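PDB 4F06: extracellular ligand-binding receptor from Rhodopseudomonas palustris, which binds p-hydroxybenzoate and probably serves as the solute-binding component of an ABC transporter that takes up lignin-derived aromatic compounds. Local coordinates for residues N103-S108 with F121-N126; S147-G152 with F199-A204. All blocks are in the same frame, centred on the assembly; numbering follows the deposited sequence.

Contact 1 of 2, residues N103-S108 with F121-N126; sequences NAATSS and FTMFQN. With PHB (p-hydroxybenzoic acid), chain B.
The CA atoms of Ala105 and Thr122 lie 4.3 Å apart, and Met123 N, at the start of helix 123-136, donates to Ala105 O at 3.1 Å. Thr122 CA also directs its hydrogen there, while Ala105 CA does so for Phe121 O, a buried oxygen with no polar partner in the model. Ala105 CB wedges between two side chains, 3.4 Å from Phe121 CE2 and 3.9 Å from the selenium of selenomethionine Met123. Phe121 CG lies between its backbone N and carbonyl carbon (chi1 56°), which lays the ring alongside Asn103, the amide and ring planes 76° apart and Asn103 OD1 3.4 Å from Phe121 CE1. Asn103 ND2, hydrogen-bonded to Tyr80 O, lies over the face of the ligand ring. A leucine in place of Phe121 takes away the ring, which would probably leave Ala105 CB and Asn103 OD1 without their neighbour and open a gap beside ligand C3. Thr122 and Gln125 form a capping box, Gln125 N reaching Thr122 OG1 (also bonded to Asp365) and Thr122 N donating to Gln125 OE1. Through Met123 N the helix start holds the loop whose Ala105 N donates to ligand O1' at 3.0 Å, in a periplasmic binding protein's pocket.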
loop_
_atom_site.group_PDB
_atom_site.type_symbol
_atom_site.label_atom_id
_atom_site.label_comp_id
_atom_site.label_asym_id
_atom_site.label_seq_id
_atom_site.Cartn_x
_atom_site.Cartn_y
_atom_site.Cartn_z
ATOM N N ASN A 103 0.973 5.296 -1.047
ATOM C CA ASN A 103 0.167 4.266 -0.390
ATOM C C ASN A 103 -1.268 4.234 -0.917
ATOM O O ASN A 103 -1.707 3.203 -1.472
ATOM C CB ASN A 103 0.140 4.356 1.150
ATOM C CG ASN A 103 -0.487 3.125 1.744
ATOM O OD1 ASN A 103 0.125 2.047 1.731
ATOM N ND2 ASN A 103 -1.730 3.234 2.214
ATOM N N ALA A 104 -2.025 5.327 -0.719
ATOM C CA ALA A 104 -3.499 5.331 -0.939
ATOM C C ALA A 104 -3.836 4.508 -2.174
ATOM O O ALA A 104 -3.343 4.782 -3.291
ATOM C CB ALA A 104 -3.935 6.757 -1.127
ATOM N N ALA A 105 -4.752 3.532 -2.018
ATOM C CA ALA A 105 -4.778 2.354 -2.895
ATOM C C ALA A 105 -6.125 2.228 -3.637
ATOM O O ALA A 105 -6.383 1.211 -4.297
ATOM C CB ALA A 105 -4.514 1.110 -2.066
ATOM N N THR A 106 -7.016 3.222 -3.558
ATOM C CA THR A 106 -8.323 3.133 -4.267
ATOM C C THR A 106 -8.027 3.346 -5.767
ATOM O O THR A 106 -7.302 4.278 -6.168
ATOM C CB THR A 106 -9.284 4.171 -3.687
ATOM O OG1 THR A 106 -9.543 3.788 -2.325
ATOM C CG2 THR A 106 -10.627 4.229 -4.442
ATOM N N SER A 107 -8.630 2.499 -6.606
ATOM C CA SER A 107 -8.265 2.509 -8.042
ATOM C C SER A 107 -8.464 3.874 -8.675
ATOM O O SER A 107 -7.606 4.326 -9.426
ATOM C CB SER A 107 -9.087 1.468 -8.820
ATOM O OG SER A 107 -8.662 0.153 -8.542
ATOM N N SER A 108 -9.590 4.532 -8.410
ATOM C CA SER A 108 -9.926 5.754 -9.124
ATOM C C SER A 108 -9.032 6.943 -8.798
ATOM O O SER A 108 -9.148 7.965 -9.473
ATOM C CB SER A 108 -11.380 6.147 -8.886
ATOM O OG SER A 108 -11.555 6.435 -7.503
ATOM N N PHE A 121 0.106 0.348 -4.729
ATOM C CA PHE A 121 -0.702 -0.828 -5.104
ATOM C C PHE A 121 -2.108 -0.326 -5.224
ATOM O O PHE A 121 -2.432 0.781 -4.758
ATOM C CB PHE A 121 -0.595 -1.974 -4.047
ATOM C CG PHE A 121 -0.973 -1.529 -2.627
ATOM C CD1 PHE A 121 0.003 -0.845 -1.859
ATOM C CD2 PHE A 121 -2.226 -1.773 -2.077
ATOM C CE1 PHE A 121 -0.287 -0.448 -0.538
ATOM C CE2 PHE A 121 -2.526 -1.372 -0.768
ATOM C CZ PHE A 121 -1.568 -0.694 -0.029
ATOM N N THR A 122 -2.983 -1.152 -5.787
ATOM C CA THR A 122 -4.439 -0.930 -5.609
ATOM C C THR A 122 -5.090 -2.103 -4.910
ATOM O O THR A 122 -4.547 -3.226 -4.845
ATOM C CB THR A 122 -5.233 -0.589 -6.898
ATOM O OG1 THR A 122 -5.451 -1.790 -7.641
ATOM C CG2 THR A 122 -4.530 0.476 -7.701
HETATM N N MSE A 123 -6.251 -1.853 -4.335
HETATM C CA MSE A 123 -6.996 -2.917 -3.696
HETATM C C MSE A 123 -7.425 -3.992 -4.683
HETATM O O MSE A 123 -7.299 -5.170 -4.418
HETATM C CB MSE A 123 -8.207 -2.357 -2.959
HETATM C CG MSE A 123 -7.825 -1.309 -1.899
HETATM SE SE MSE A 123 -6.508 -1.916 -0.606
HETATM C CE MSE A 123 -7.382 -3.544 -0.077
ATOM N N PHE A 124 -7.938 -3.592 -5.852
ATOM C CA PHE A 124 -8.257 -4.599 -6.861
ATOM C C PHE A 124 -7.050 -5.443 -7.266
ATOM O O PHE A 124 -7.159 -6.657 -7.470
ATOM C CB PHE A 124 -8.783 -3.887 -8.124
ATOM C CG PHE A 124 -10.284 -3.803 -8.200
ATOM C CD1 PHE A 124 -10.983 -2.779 -7.528
ATOM C CD2 PHE A 124 -11.030 -4.672 -9.030
ATOM C CE1 PHE A 124 -12.375 -2.708 -7.636
ATOM C CE2 PHE A 124 -12.418 -4.554 -9.121
ATOM C CZ PHE A 124 -13.086 -3.574 -8.422
ATOM N N GLN A 125 -5.898 -4.780 -7.393
ATOM C CA GLN A 125 -4.680 -5.456 -7.808
ATOM C C GLN A 125 -4.309 -6.607 -6.863
ATOM O O GLN A 125 -3.991 -7.703 -7.321
ATOM C CB GLN A 125 -3.558 -4.425 -7.861
ATOM C CG GLN A 125 -2.227 -4.935 -8.427
ATOM C CD GLN A 125 -1.283 -3.752 -8.576
ATOM O OE1 GLN A 125 -1.144 -2.913 -7.657
ATOM N NE2 GLN A 125 -0.647 -3.649 -9.729
ATOM N N ASN A 126 -4.385 -6.377 -5.548
ATOM C CA ASN A 126 -4.071 -7.419 -4.572
ATOM C C ASN A 126 -5.255 -8.340 -4.290
ATOM O O ASN A 126 -5.058 -9.513 -3.918
ATOM C CB ASN A 126 -3.575 -6.821 -3.246
ATOM C CG ASN A 126 -2.170 -6.232 -3.321
ATOM O OD1 ASN A 126 -1.859 -5.162 -2.689
ATOM N ND2 ASN A 126 -1.317 -6.920 -4.021
HETATM C "C1'" PHB B . -6.048 3.770 1.831
HETATM O "O1'" PHB B . -6.113 3.791 0.594
HETATM O "O2'" PHB B . -6.700 4.586 2.569
HETATM C C1 PHB B . -5.217 2.703 2.470
HETATM C C2 PHB B . -4.967 1.496 1.789
HETATM C C3 PHB B . -4.246 0.494 2.392
HETATM C C4 PHB B . -3.791 0.642 3.686
HETATM C C5 PHB B . -4.033 1.813 4.373
HETATM C C6 PHB B . -4.755 2.846 3.788
HETATM O O4 PHB B . -3.124 -0.331 4.338
HETATM O O HOH W 1 -8.573 -0.816 -5.998
#

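Contact 2 of 2, residues S147-G152 with F199-A204; sequences SDYGPG and FTFLPA. With PHB (p-hydroxybenzoic acid), chain B; SO4 (sulfate ion), chain E.
Tyr149 OH donates to carboxylate oxygen O2' of p-hydroxybenzoate at 2.7 Å and meets Pro203 CB from the other segment at 3.5 Å. The setting is the C-terminal ends of parallel strands in a mixed sheet of the periplasmic binding protein fold, where strands 141-147 and 197-201 run side by side and the turns after them reach the ligand. Ser147 N donates to Phe201 O at 3.0 Å, prolonging the strand pairing to the last residue of each strand. Phe201 CG stands anti to its backbone N (chi1 161°), which carries the ring toward Gly152 and Pro151: CD2 lies 3.6 Å from Gly152 CA, and CE2 is 3.9 Å from Pro151 CG. The edge of the Phe201 ring, through CE1, is set against a face of the ligand ring, 3.6 Å from C3. Tyr149 and Phe201 cross at about a right angle, and Pro151 CD covers one face of the tyrosine ring over its centre. A sulfate, probably from the crystallisation liquor, receives weak bonds from Gly150 N. At the far end of the ligand, Ala204 N points almost straight at phenol oxygen O4, 3.1 Å away with an N-H...O angle of 176°.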
loop_
_atom_site.group_PDB
_atom_site.type_symbol
_atom_site.label_atom_id
_atom_site.label_comp_id
_atom_site.label_asym_id
_atom_site.label_seq_id
_atom_site.Cartn_x
_atom_site.Cartn_y
_atom_site.Cartn_z
ATOM N N SER A 147 -13.177 -2.372 6.006
ATOM C CA SER A 147 -13.420 -1.024 6.540
ATOM C C SER A 147 -14.308 -0.257 5.548
ATOM O O SER A 147 -14.110 -0.313 4.324
ATOM C CB SER A 147 -12.111 -0.297 6.789
ATOM O OG SER A 147 -11.385 -0.997 7.778
ATOM N N ASP A 148 -15.217 0.546 6.104
ATOM C CA ASP A 148 -16.248 1.213 5.303
ATOM C C ASP A 148 -15.756 2.555 4.758
ATOM O O ASP A 148 -16.172 3.640 5.198
ATOM C CB ASP A 148 -17.475 1.436 6.186
ATOM C CG ASP A 148 -18.646 1.967 5.407
ATOM O OD1 ASP A 148 -18.671 1.839 4.162
ATOM O OD2 ASP A 148 -19.549 2.501 6.078
ATOM N N TYR A 149 -14.867 2.500 3.774
ATOM C CA TYR A 149 -14.468 3.690 3.009
ATOM C C TYR A 149 -13.835 3.196 1.711
ATOM O O TYR A 149 -13.763 1.999 1.461
ATOM C CB TYR A 149 -13.552 4.664 3.812
ATOM C CG TYR A 149 -12.089 4.238 3.991
ATOM C CD1 TYR A 149 -11.720 2.978 4.509
ATOM C CD2 TYR A 149 -11.086 5.143 3.707
ATOM C CE1 TYR A 149 -10.368 2.652 4.661
ATOM C CE2 TYR A 149 -9.739 4.818 3.862
ATOM C CZ TYR A 149 -9.400 3.562 4.325
ATOM O OH TYR A 149 -8.070 3.222 4.492
ATOM N N GLY A 150 -13.341 4.122 0.887
ATOM C CA GLY A 150 -12.943 3.862 -0.503
ATOM C C GLY A 150 -12.252 2.524 -0.761
ATOM O O GLY A 150 -12.739 1.726 -1.558
ATOM N N PRO A 151 -11.102 2.256 -0.126
ATOM C CA PRO A 151 -10.345 1.066 -0.511
ATOM C C PRO A 151 -11.038 -0.210 -0.009
ATOM O O PRO A 151 -10.900 -1.265 -0.634
ATOM C CB PRO A 151 -8.968 1.298 0.147
ATOM C CG PRO A 151 -9.258 2.223 1.296
ATOM C CD PRO A 151 -10.345 3.145 0.784
ATOM N N GLY A 152 -11.778 -0.133 1.106
ATOM C CA GLY A 152 -12.545 -1.304 1.557
ATOM C C GLY A 152 -13.653 -1.670 0.592
ATOM O O GLY A 152 -13.894 -2.845 0.306
ATOM N N PHE A 199 -12.681 -13.049 4.150
ATOM C CA PHE A 199 -11.792 -12.154 3.410
ATOM C C PHE A 199 -11.894 -10.777 4.043
ATOM O O PHE A 199 -13.005 -10.278 4.233
ATOM C CB PHE A 199 -12.161 -12.047 1.921
ATOM C CG PHE A 199 -11.384 -10.956 1.245
ATOM C CD1 PHE A 199 -10.000 -11.103 1.022
ATOM C CD2 PHE A 199 -12.009 -9.770 0.894
ATOM C CE1 PHE A 199 -9.254 -10.075 0.453
ATOM C CE2 PHE A 199 -11.271 -8.741 0.317
ATOM C CZ PHE A 199 -9.906 -8.894 0.081
ATOM N N THR A 200 -10.754 -10.169 4.374
ATOM C CA THR A 200 -10.766 -8.873 5.026
ATOM C C THR A 200 -9.718 -7.912 4.518
ATOM O O THR A 200 -8.616 -8.279 4.082
ATOM C CB THR A 200 -10.652 -9.058 6.570
ATOM O OG1 THR A 200 -10.924 -7.824 7.249
ATOM C CG2 THR A 200 -9.271 -9.495 6.940
ATOM N N PHE A 201 -10.097 -6.638 4.593
ATOM C CA PHE A 201 -9.186 -5.515 4.506
ATOM C C PHE A 201 -9.572 -4.478 5.569
ATOM O O PHE A 201 -10.772 -4.157 5.695
ATOM C CB PHE A 201 -9.293 -4.781 3.147
ATOM C CG PHE A 201 -8.707 -3.385 3.199
ATOM C CD1 PHE A 201 -7.319 -3.151 3.182
ATOM C CD2 PHE A 201 -9.569 -2.277 3.337
ATOM C CE1 PHE A 201 -6.791 -1.890 3.310
ATOM C CE2 PHE A 201 -9.032 -0.997 3.460
ATOM C CZ PHE A 201 -7.655 -0.792 3.450
ATOM N N LEU A 202 -8.566 -3.975 6.289
ATOM C CA LEU A 202 -8.676 -2.738 7.060
ATOM C C LEU A 202 -7.339 -2.037 6.804
ATOM O O LEU A 202 -6.341 -2.687 6.499
ATOM C CB LEU A 202 -8.853 -2.997 8.566
ATOM C CG LEU A 202 -9.906 -4.033 8.988
ATOM C CD1 LEU A 202 -9.333 -5.442 9.026
ATOM C CD2 LEU A 202 -10.441 -3.664 10.352
ATOM N N PRO A 203 -7.246 -0.712 6.973
ATOM C CA PRO A 203 -5.957 -0.023 6.758
ATOM C C PRO A 203 -4.959 -0.507 7.807
ATOM O O PRO A 203 -5.287 -0.681 9.010
ATOM C CB PRO A 203 -6.303 1.463 6.976
ATOM C CG PRO A 203 -7.569 1.433 7.806
ATOM C CD PRO A 203 -8.341 0.205 7.331
ATOM N N ALA A 204 -3.727 -0.742 7.357
ATOM C CA ALA A 204 -2.693 -1.250 8.278
ATOM C C ALA A 204 -2.493 -0.275 9.418
ATOM O O ALA A 204 -2.408 0.939 9.250
ATOM C CB ALA A 204 -1.423 -1.449 7.512
HETATM C "C1'" PHB B . -6.048 3.770 1.831
HETATM O "O1'" PHB B . -6.113 3.791 0.594
HETATM O "O2'" PHB B . -6.700 4.586 2.569
HETATM C C1 PHB B . -5.217 2.703 2.470
HETATM C C2 PHB B . -4.967 1.496 1.789
HETATM C C3 PHB B . -4.246 0.494 2.392
HETATM C C4 PHB B . -3.791 0.642 3.686
HETATM C C5 PHB B . -4.033 1.813 4.373
HETATM C C6 PHB B . -4.755 2.846 3.788
HETATM O O4 PHB B . -3.124 -0.331 4.338
HETATM S S SO4 E . -13.547 7.902 1.284
HETATM O O1 SO4 E . -12.849 8.027 2.619
HETATM O O2 SO4 E . -14.198 9.211 1.051
HETATM O O3 SO4 E . -12.455 7.335 0.507
HETATM O O4 SO4 E . -14.562 6.851 1.322
#

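In the fold
Two contacts show how one small ligand can be enclosed by loops from separate sheets. Contact 1 comes first along the chain and is complete before contact 2 begins; their centres are about 11 Å apart. Segment 103-108 follows strand 99-101 of the six-stranded sheet; contact 2 belongs to the nine-stranded sheet, and helix 123-136 leads from the first into strand 141-147 of the second. The two contacts meet directly, Met123 CE lying 3.3 Å from Phe201 CD1 and Thr106 packing on Pro151. Contact 1 reaches p-hydroxybenzoate at its carboxylate and ring, contact 2 at the ring and both ends, while Thr82 and Asp232 add hydrogen bonds, consistent with the ligand cleft between the lobes of a periplasmic binding protein.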